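Alpha-fucosidase (Bifidobacterium bifidum, PDB 2EAB) hydrolyses alpha-1,2-linked L-fucose, this chain being the catalytic part of a longer protein. Local coordinates at residues Ala550-Tyr564 and Gly572-Trp584. Numbering follows the deposited sequence.
Sequences AGSSSGDRLTTGVAY and GTDGNTYESSLVW
D574 spans two elements with its carboxylate, the loop at G551 and the strand at T559. D574 OD2 accepts from G551 N (2.8 Å) on the syn side, tilted 18° from the carboxylate plane, whereas T559 OG1 donates to D574 OD1 almost in line with the C-O bond, also at 2.8 Å. T559 OG1 sits between its backbone N and carbonyl carbon (chi1 66°), where it also accepts from G561 N, an ST turn that fixes the hydroxyl. With CG anti to the backbone N (chi1 -165°), D574 brings OD2 to 3.8 Å from A550 CB. S554 OG donates to D574 O on an in-plane lone pair (2.7 Å). D574 ends the second strand of a short antiparallel hairpin, V562 and D574 forming a non-hydrogen-bonded pair, A563 and T573 a hydrogen-bonded one. Toward the helix, T560 OG1 donates to E579 OE1 (2.6 Å) from the anti side, and T560 CG2 lies 3.7 Å from V583 CG2. N576 OD1 caps helix 577-596 at E579 N, while N576 ND2, A563 O and T573 OG1 meet at one water. D574 thus receives the G551 N-H, the T559 hydroxyl and a bond with H548, E579 the T560 hydroxyl and waters, which would probably stabilise both ionised carboxylates.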
ATOM      1  N   ALA A 550      29.154   9.405 -14.596  1.00  9.73           N
ATOM      2  CA  ALA A 550      28.919  10.763 -14.125  1.00 10.02           C
ATOM      3  C   ALA A 550      29.963  11.737 -14.644  1.00  9.95           C
ATOM      4  O   ALA A 550      31.120  11.371 -14.878  1.00  9.85           O
ATOM      5  CB  ALA A 550      28.900  10.798 -12.615  1.00 10.52           C
ATOM      6  N   GLY A 551      29.528  12.977 -14.833  1.00  9.77           N
ATOM      7  CA  GLY A 551      30.436  14.098 -14.998  1.00 10.32           C
ATOM      8  C   GLY A 551      31.038  14.498 -13.666  1.00 10.63           C
ATOM      9  O   GLY A 551      30.747  13.897 -12.624  1.00 10.65           O
ATOM     10  N   SER A 552      31.875  15.531 -13.701  1.00 11.14           N
ATOM     11  CA  SER A 552      32.685  15.923 -12.546  1.00 11.79           C
ATOM     12  C   SER A 552      31.883  16.295 -11.296  1.00 11.58           C
ATOM     13  O   SER A 552      32.397  16.181 -10.182  1.00 12.38           O
ATOM     14  CB  SER A 552      33.644  17.057 -12.919  1.00 12.23           C
ATOM     15  OG  SER A 552      32.935  18.177 -13.405  1.00 14.15           O
ATOM     16  N   SER A 553      30.632  16.723 -11.461  1.00 10.89           N
ATOM     17  CA  SER A 553      29.838  17.150 -10.304  1.00 10.65           C
ATOM     18  C   SER A 553      29.454  15.999  -9.370  1.00 10.32           C
ATOM     19  O   SER A 553      29.145  16.229  -8.202  1.00 10.50           O
ATOM     20  CB  SER A 553      28.591  17.931 -10.733  1.00 10.54           C
ATOM     21  OG  SER A 553      27.580  17.073 -11.229  1.00 10.58           O
ATOM     22  N   SER A 554      29.475  14.773  -9.888  1.00 10.18           N
ATOM     23  CA  SER A 554      29.072  13.608  -9.096  1.00  9.98           C
ATOM     24  C   SER A 554      30.179  12.573  -8.875  1.00 10.39           C
ATOM     25  O   SER A 554      29.912  11.441  -8.461  1.00 10.72           O
ATOM     26  CB  SER A 554      27.803  12.970  -9.670  1.00  9.72           C
ATOM     27  OG  SER A 554      26.690  13.813  -9.421  1.00  9.26           O
ATOM     28  N   GLY A 555      31.424  12.972  -9.130  1.00 10.99           N
ATOM     29  CA  GLY A 555      32.580  12.141  -8.822  1.00 11.90           C
ATOM     30  C   GLY A 555      32.775  10.987  -9.781  1.00 12.40           C
ATOM     31  O   GLY A 555      32.392  11.058 -10.947  1.00 13.55           O
ATOM     32  N   ASP A 556      33.376   9.917  -9.269  1.00 12.40           N
ATOM     33  CA  ASP A 556      33.732   8.756 -10.069  1.00 12.25           C
ATOM     34  C   ASP A 556      32.754   7.620  -9.790  1.00 11.42           C
ATOM     35  O   ASP A 556      32.933   6.853  -8.846  1.00 11.68           O
ATOM     36  CB  ASP A 556      35.173   8.328  -9.757  1.00 12.96           C
ATOM     37  CG  ASP A 556      35.703   7.273 -10.721  1.00 15.06           C
ATOM     38  OD1 ASP A 556      34.941   6.775 -11.579  1.00 17.47           O
ATOM     39  OD2 ASP A 556      36.906   6.947 -10.621  1.00 18.44           O
ATOM     40  N   ARG A 557      31.716   7.527 -10.617  1.00 10.51           N
ATOM     41  CA  ARG A 557      30.649   6.544 -10.423  1.00  9.84           C
ATOM     42  C   ARG A 557      29.737   6.534 -11.634  1.00  9.59           C
ATOM     43  O   ARG A 557      29.725   7.486 -12.412  1.00  9.91           O
ATOM     44  CB  ARG A 557      29.816   6.865  -9.166  1.00  9.89           C
ATOM     45  CG  ARG A 557      29.356   8.325  -9.069  1.00  9.69           C
ATOM     46  CD  ARG A 557      28.233   8.530  -8.052  1.00  9.81           C
ATOM     47  NE  ARG A 557      28.543   8.051  -6.704  1.00  9.12           N
ATOM     48  CZ  ARG A 557      29.265   8.719  -5.808  1.00  9.76           C
ATOM     49  NH1 ARG A 557      29.807   9.898  -6.109  1.00 10.18           N
ATOM     50  NH2 ARG A 557      29.466   8.191  -4.610  1.00 10.19           N
ATOM     51  N   LEU A 558      28.977   5.456 -11.792  1.00  8.95           N
ATOM     52  CA  LEU A 558      27.789   5.504 -12.635  1.00  8.60           C
ATOM     53  C   LEU A 558      26.692   6.224 -11.872  1.00  8.19           C
ATOM     54  O   LEU A 558      26.551   6.039 -10.661  1.00  8.26           O
ATOM     55  CB  LEU A 558      27.292   4.105 -12.998  1.00  8.77           C
ATOM     56  CG  LEU A 558      28.143   3.236 -13.921  1.00  8.81           C
ATOM     57  CD1 LEU A 558      27.479   1.876 -14.087  1.00  8.97           C
ATOM     58  CD2 LEU A 558      28.353   3.901 -15.279  1.00  9.47           C
ATOM     59  N   THR A 559      25.921   7.045 -12.577  1.00  7.88           N
ATOM     60  CA  THR A 559      24.676   7.575 -12.035  1.00  8.10           C
ATOM     61  C   THR A 559      23.550   7.304 -13.021  1.00  8.20           C
ATOM     62  O   THR A 559      23.774   6.798 -14.124  1.00  8.47           O
ATOM     63  CB  THR A 559      24.726   9.100 -11.773  1.00  8.00           C
ATOM     64  OG1 THR A 559      24.852   9.787 -13.023  1.00  8.95           O
ATOM     65  CG2 THR A 559      25.866   9.485 -10.828  1.00  8.46           C
ATOM     66  N   THR A 560      22.339   7.666 -12.617  1.00  8.44           N
ATOM     67  CA  THR A 560      21.171   7.518 -13.475  1.00  9.07           C
ATOM     68  C   THR A 560      20.947   8.732 -14.381  1.00  9.37           C
ATOM     69  O   THR A 560      19.908   8.832 -15.034  1.00 10.29           O
ATOM     70  CB  THR A 560      19.904   7.292 -12.637  1.00  9.10           C
ATOM     71  OG1 THR A 560      19.787   8.345 -11.672  1.00  8.24           O
ATOM     72  CG2 THR A 560      19.972   5.963 -11.908  1.00 10.69           C
ATOM     73  N   GLY A 561      21.912   9.645 -14.440  1.00  9.63           N
ATOM     74  CA  GLY A 561      21.759  10.839 -15.268  1.00  9.94           C
ATOM     75  C   GLY A 561      20.796  11.830 -14.647  1.00  9.51           C
ATOM     76  O   GLY A 561      20.620  11.860 -13.424  1.00  9.48           O
ATOM     77  N   VAL A 562      20.158  12.639 -15.489  1.00  9.18           N
ATOM     78  CA  VAL A 562      19.349  13.743 -14.986  1.00  9.36           C
ATOM     79  C   VAL A 562      18.279  13.261 -13.999  1.00  8.69           C
ATOM     80  O   VAL A 562      17.519  12.330 -14.286  1.00  8.72           O
ATOM     81  CB  VAL A 562      18.799  14.626 -16.130  1.00  9.83           C
ATOM     82  CG1 VAL A 562      17.832  13.864 -17.005  1.00 10.50           C
ATOM     83  CG2 VAL A 562      18.174  15.888 -15.577  1.00 11.14           C
ATOM     84  N   ALA A 563      18.254  13.886 -12.829  1.00  8.56           N
ATOM     85  CA  ALA A 563      17.368  13.443 -11.759  1.00  8.58           C
ATOM     86  C   ALA A 563      17.007  14.560 -10.806  1.00  8.40           C
ATOM     87  O   ALA A 563      17.800  15.485 -10.578  1.00  9.03           O
ATOM     88  CB  ALA A 563      18.001  12.289 -10.990  1.00  9.28           C
ATOM     89  N   TYR A 564      15.808  14.439 -10.240  1.00  8.21           N
ATOM     90  CA  TYR A 564      15.301  15.316  -9.198  1.00  7.97           C
ATOM     91  C   TYR A 564      15.167  14.513  -7.919  1.00  7.53           C
ATOM     92  O   TYR A 564      14.745  13.354  -7.951  1.00  8.16           O
ATOM     93  CB  TYR A 564      13.932  15.851  -9.612  1.00  8.36           C
ATOM     94  CG  TYR A 564      13.311  16.857  -8.673  1.00  8.47           C
ATOM     95  CD1 TYR A 564      14.022  17.978  -8.247  1.00  9.24           C
ATOM     96  CD2 TYR A 564      11.997  16.706  -8.232  1.00  9.01           C
ATOM     97  CE1 TYR A 564      13.449  18.911  -7.395  1.00  8.83           C
ATOM     98  CE2 TYR A 564      11.412  17.641  -7.385  1.00  8.91           C
ATOM     99  CZ  TYR A 564      12.145  18.738  -6.971  1.00  8.88           C
ATOM    100  OH  TYR A 564      11.565  19.662  -6.134  1.00  9.32           O
ATOM    101  N   GLY A 572      17.378  19.170 -11.932  1.00 10.24           N
ATOM    102  CA  GLY A 572      18.115  18.175 -12.696  1.00 10.16           C
ATOM    103  C   GLY A 572      19.585  18.176 -12.355  1.00  9.71           C
ATOM    104  O   GLY A 572      20.333  19.046 -12.797  1.00 10.59           O
ATOM    105  N   THR A 573      19.991  17.204 -11.547  1.00  8.92           N
ATOM    106  CA  THR A 573      21.396  17.010 -11.198  1.00  8.83           C
ATOM    107  C   THR A 573      21.915  15.725 -11.842  1.00  8.30           C
ATOM    108  O   THR A 573      21.150  14.974 -12.462  1.00  8.12           O
ATOM    109  CB  THR A 573      21.611  16.959  -9.668  1.00  8.95           C
ATOM    110  OG1 THR A 573      20.959  15.803  -9.125  1.00  9.05           O
ATOM    111  CG2 THR A 573      21.050  18.203  -8.999  1.00  9.52           C
ATOM    112  N   ASP A 574      23.215  15.480 -11.698  1.00  8.15           N
ATOM    113  CA  ASP A 574      23.836  14.293 -12.267  1.00  7.95           C
ATOM    114  C   ASP A 574      23.623  13.114 -11.320  1.00  7.73           C
ATOM    115  O   ASP A 574      24.475  12.787 -10.488  1.00  7.75           O
ATOM    116  CB  ASP A 574      25.319  14.554 -12.538  1.00  8.40           C
ATOM    117  CG  ASP A 574      25.944  13.520 -13.452  1.00  8.72           C
ATOM    118  OD1 ASP A 574      25.348  12.442 -13.669  1.00  8.67           O
ATOM    119  OD2 ASP A 574      27.047  13.799 -13.967  1.00 10.16           O
ATOM    120  N   GLY A 575      22.457  12.491 -11.451  1.00  7.58           N
ATOM    121  CA  GLY A 575      22.022  11.469 -10.517  1.00  7.57           C
ATOM    122  C   GLY A 575      21.753  12.055  -9.148  1.00  7.24           C
ATOM    123  O   GLY A 575      21.862  13.267  -8.935  1.00  7.40           O
ATOM    124  N   ASN A 576      21.400  11.183  -8.214  1.00  6.90           N
ATOM    125  CA  ASN A 576      21.244  11.542  -6.809  1.00  6.75           C
ATOM    126  C   ASN A 576      21.118  10.269  -5.983  1.00  6.58           C
ATOM    127  O   ASN A 576      20.988   9.174  -6.525  1.00  6.29           O
ATOM    128  CB  ASN A 576      20.075  12.524  -6.569  1.00  6.92           C
ATOM    129  CG  ASN A 576      18.729  11.989  -7.035  1.00  6.79           C
ATOM    130  OD1 ASN A 576      18.475  10.778  -7.031  1.00  7.51           O
ATOM    131  ND2 ASN A 576      17.845  12.903  -7.424  1.00  7.37           N
ATOM    132  N   THR A 577      21.155  10.424  -4.669  1.00  6.67           N
ATOM    133  CA  THR A 577      21.141   9.282  -3.767  1.00  6.97           C
ATOM    134  C   THR A 577      19.819   8.520  -3.839  1.00  6.56           C
ATOM    135  O   THR A 577      19.809   7.287  -3.773  1.00  6.92           O
ATOM    136  CB  THR A 577      21.437   9.747  -2.349  1.00  6.94           C
ATOM    137  OG1 THR A 577      22.699  10.422  -2.366  1.00  7.07           O
ATOM    138  CG2 THR A 577      21.488   8.578  -1.364  1.00  7.32           C
ATOM    139  N   TYR A 578      18.718   9.255  -3.990  1.00  6.51           N
ATOM    140  CA  TYR A 578      17.390   8.679  -4.173  1.00  6.49           C
ATOM    141  C   TYR A 578      17.388   7.640  -5.309  1.00  6.41           C
ATOM    142  O   TYR A 578      17.110   6.451  -5.089  1.00  6.52           O
ATOM    143  CB  TYR A 578      16.390   9.828  -4.402  1.00  6.58           C
ATOM    144  CG  TYR A 578      15.142   9.475  -5.173  1.00  6.65           C
ATOM    145  CD1 TYR A 578      14.198   8.587  -4.663  1.00  6.98           C
ATOM    146  CD2 TYR A 578      14.893  10.062  -6.413  1.00  6.98           C
ATOM    147  CE1 TYR A 578      13.049   8.263  -5.391  1.00  7.32           C
ATOM    148  CE2 TYR A 578      13.756   9.752  -7.141  1.00  7.57           C
ATOM    149  CZ  TYR A 578      12.839   8.859  -6.630  1.00  6.53           C
ATOM    150  OH  TYR A 578      11.731   8.558  -7.394  1.00  7.17           O
ATOM    151  N   GLU A 579      17.754   8.068  -6.513  1.00  6.35           N
ATOM    152  CA  GLU A 579      17.702   7.156  -7.657  1.00  6.38           C
ATOM    153  C   GLU A 579      18.771   6.074  -7.607  1.00  6.27           C
ATOM    154  O   GLU A 579      18.497   4.918  -7.930  1.00  6.40           O
ATOM    155  CB  GLU A 579      17.770   7.909  -8.985  1.00  6.56           C
ATOM    156  CG  GLU A 579      16.531   8.746  -9.267  1.00  6.95           C
ATOM    157  CD  GLU A 579      16.305   9.041 -10.744  1.00  7.57           C
ATOM    158  OE1 GLU A 579      17.186   8.747 -11.579  1.00  8.72           O
ATOM    159  OE2 GLU A 579      15.230   9.587 -11.075  1.00  8.49           O
ATOM    160  N   SER A 580      19.984   6.439  -7.202  1.00  6.30           N
ATOM    161  CA  SER A 580      21.052   5.447  -7.114  1.00  6.75           C
ATOM    162  C   SER A 580      20.772   4.380  -6.070  1.00  6.52           C
ATOM    163  O   SER A 580      21.091   3.211  -6.290  1.00  6.31           O
ATOM    164  CB  SER A 580      22.411   6.099  -6.879  1.00  6.95           C
ATOM    165  OG  SER A 580      22.792   6.823  -8.033  1.00  7.82           O
ATOM    166  N   SER A 581      20.163   4.766  -4.952  1.00  6.33           N
ATOM    167  CA  SER A 581      19.804   3.786  -3.925  1.00  6.15           C
ATOM    168  C   SER A 581      18.781   2.797  -4.461  1.00  6.24           C
ATOM    169  O   SER A 581      18.870   1.591  -4.196  1.00  6.48           O
ATOM    170  CB  SER A 581      19.264   4.469  -2.671  1.00  6.31           C
ATOM    171  OG  SER A 581      20.274   5.244  -2.050  1.00  7.03           O
ATOM    172  N   LEU A 582      17.819   3.311  -5.221  1.00  6.07           N
ATOM    173  CA  LEU A 582      16.785   2.465  -5.803  1.00  6.16           C
ATOM    174  C   LEU A 582      17.343   1.539  -6.881  1.00  6.21           C
ATOM    175  O   LEU A 582      16.996   0.355  -6.933  1.00  6.38           O
ATOM    176  CB  LEU A 582      15.642   3.309  -6.366  1.00  6.24           C
ATOM    177  CG  LEU A 582      14.759   3.972  -5.307  1.00  6.14           C
ATOM    178  CD1 LEU A 582      13.749   4.882  -5.972  1.00  6.01           C
ATOM    179  CD2 LEU A 582      14.059   2.944  -4.426  1.00  7.19           C
ATOM    180  N   VAL A 583      18.202   2.062  -7.751  1.00  6.02           N
ATOM    181  CA  VAL A 583      18.763   1.228  -8.816  1.00  6.87           C
ATOM    182  C   VAL A 583      19.711   0.176  -8.235  1.00  6.56           C
ATOM    183  O   VAL A 583      19.702  -0.980  -8.671  1.00  6.60           O
ATOM    184  CB  VAL A 583      19.408   2.076  -9.937  1.00  7.01           C
ATOM    185  CG1 VAL A 583      20.126   1.192 -10.961  1.00  8.08           C
ATOM    186  CG2 VAL A 583      18.332   2.903 -10.630  1.00  8.08           C
ATOM    187  N   TRP A 584      20.493   0.575  -7.234  1.00  6.65           N
ATOM    188  CA  TRP A 584      21.354  -0.359  -6.517  1.00  6.50           C
ATOM    189  C   TRP A 584      20.528  -1.507  -5.938  1.00  6.36           C
ATOM    190  O   TRP A 584      20.895  -2.680  -6.093  1.00  6.28           O
ATOM    191  CB  TRP A 584      22.124   0.375  -5.423  1.00  7.08           C
ATOM    192  CG  TRP A 584      23.100  -0.470  -4.659  1.00  7.42           C
ATOM    193  CD1 TRP A 584      24.427  -0.645  -4.929  1.00  7.99           C
ATOM    194  CD2 TRP A 584      22.826  -1.242  -3.484  1.00  7.25           C
ATOM    195  NE1 TRP A 584      24.994  -1.479  -3.996  1.00  8.28           N
ATOM    196  CE2 TRP A 584      24.036  -1.857  -3.095  1.00  8.13           C
ATOM    197  CE3 TRP A 584      21.677  -1.463  -2.713  1.00  8.01           C
ATOM    198  CZ2 TRP A 584      24.126  -2.691  -1.973  1.00  8.86           C
ATOM    199  CZ3 TRP A 584      21.768  -2.294  -1.601  1.00  8.51           C
ATOM    200  CH2 TRP A 584      22.988  -2.890  -1.237  1.00  9.11           C
TER
HETATM  201  O   HOH W   1      24.996  17.315 -10.349  1.00  9.17           O
HETATM  202  O   HOH W   2      28.311  16.225 -13.613  1.00 10.62           O
HETATM  203  O   HOH W   3      25.351   6.654  -8.338  1.00  8.22           O
HETATM  204  O   HOH W   4      15.669  10.453 -13.778  1.00 10.49           O
HETATM  205  O   HOH W   5      18.602  15.665  -7.837  1.00  7.86           O
HETATM  206  O   HOH W   6      14.163  12.245 -11.217  1.00 10.93           O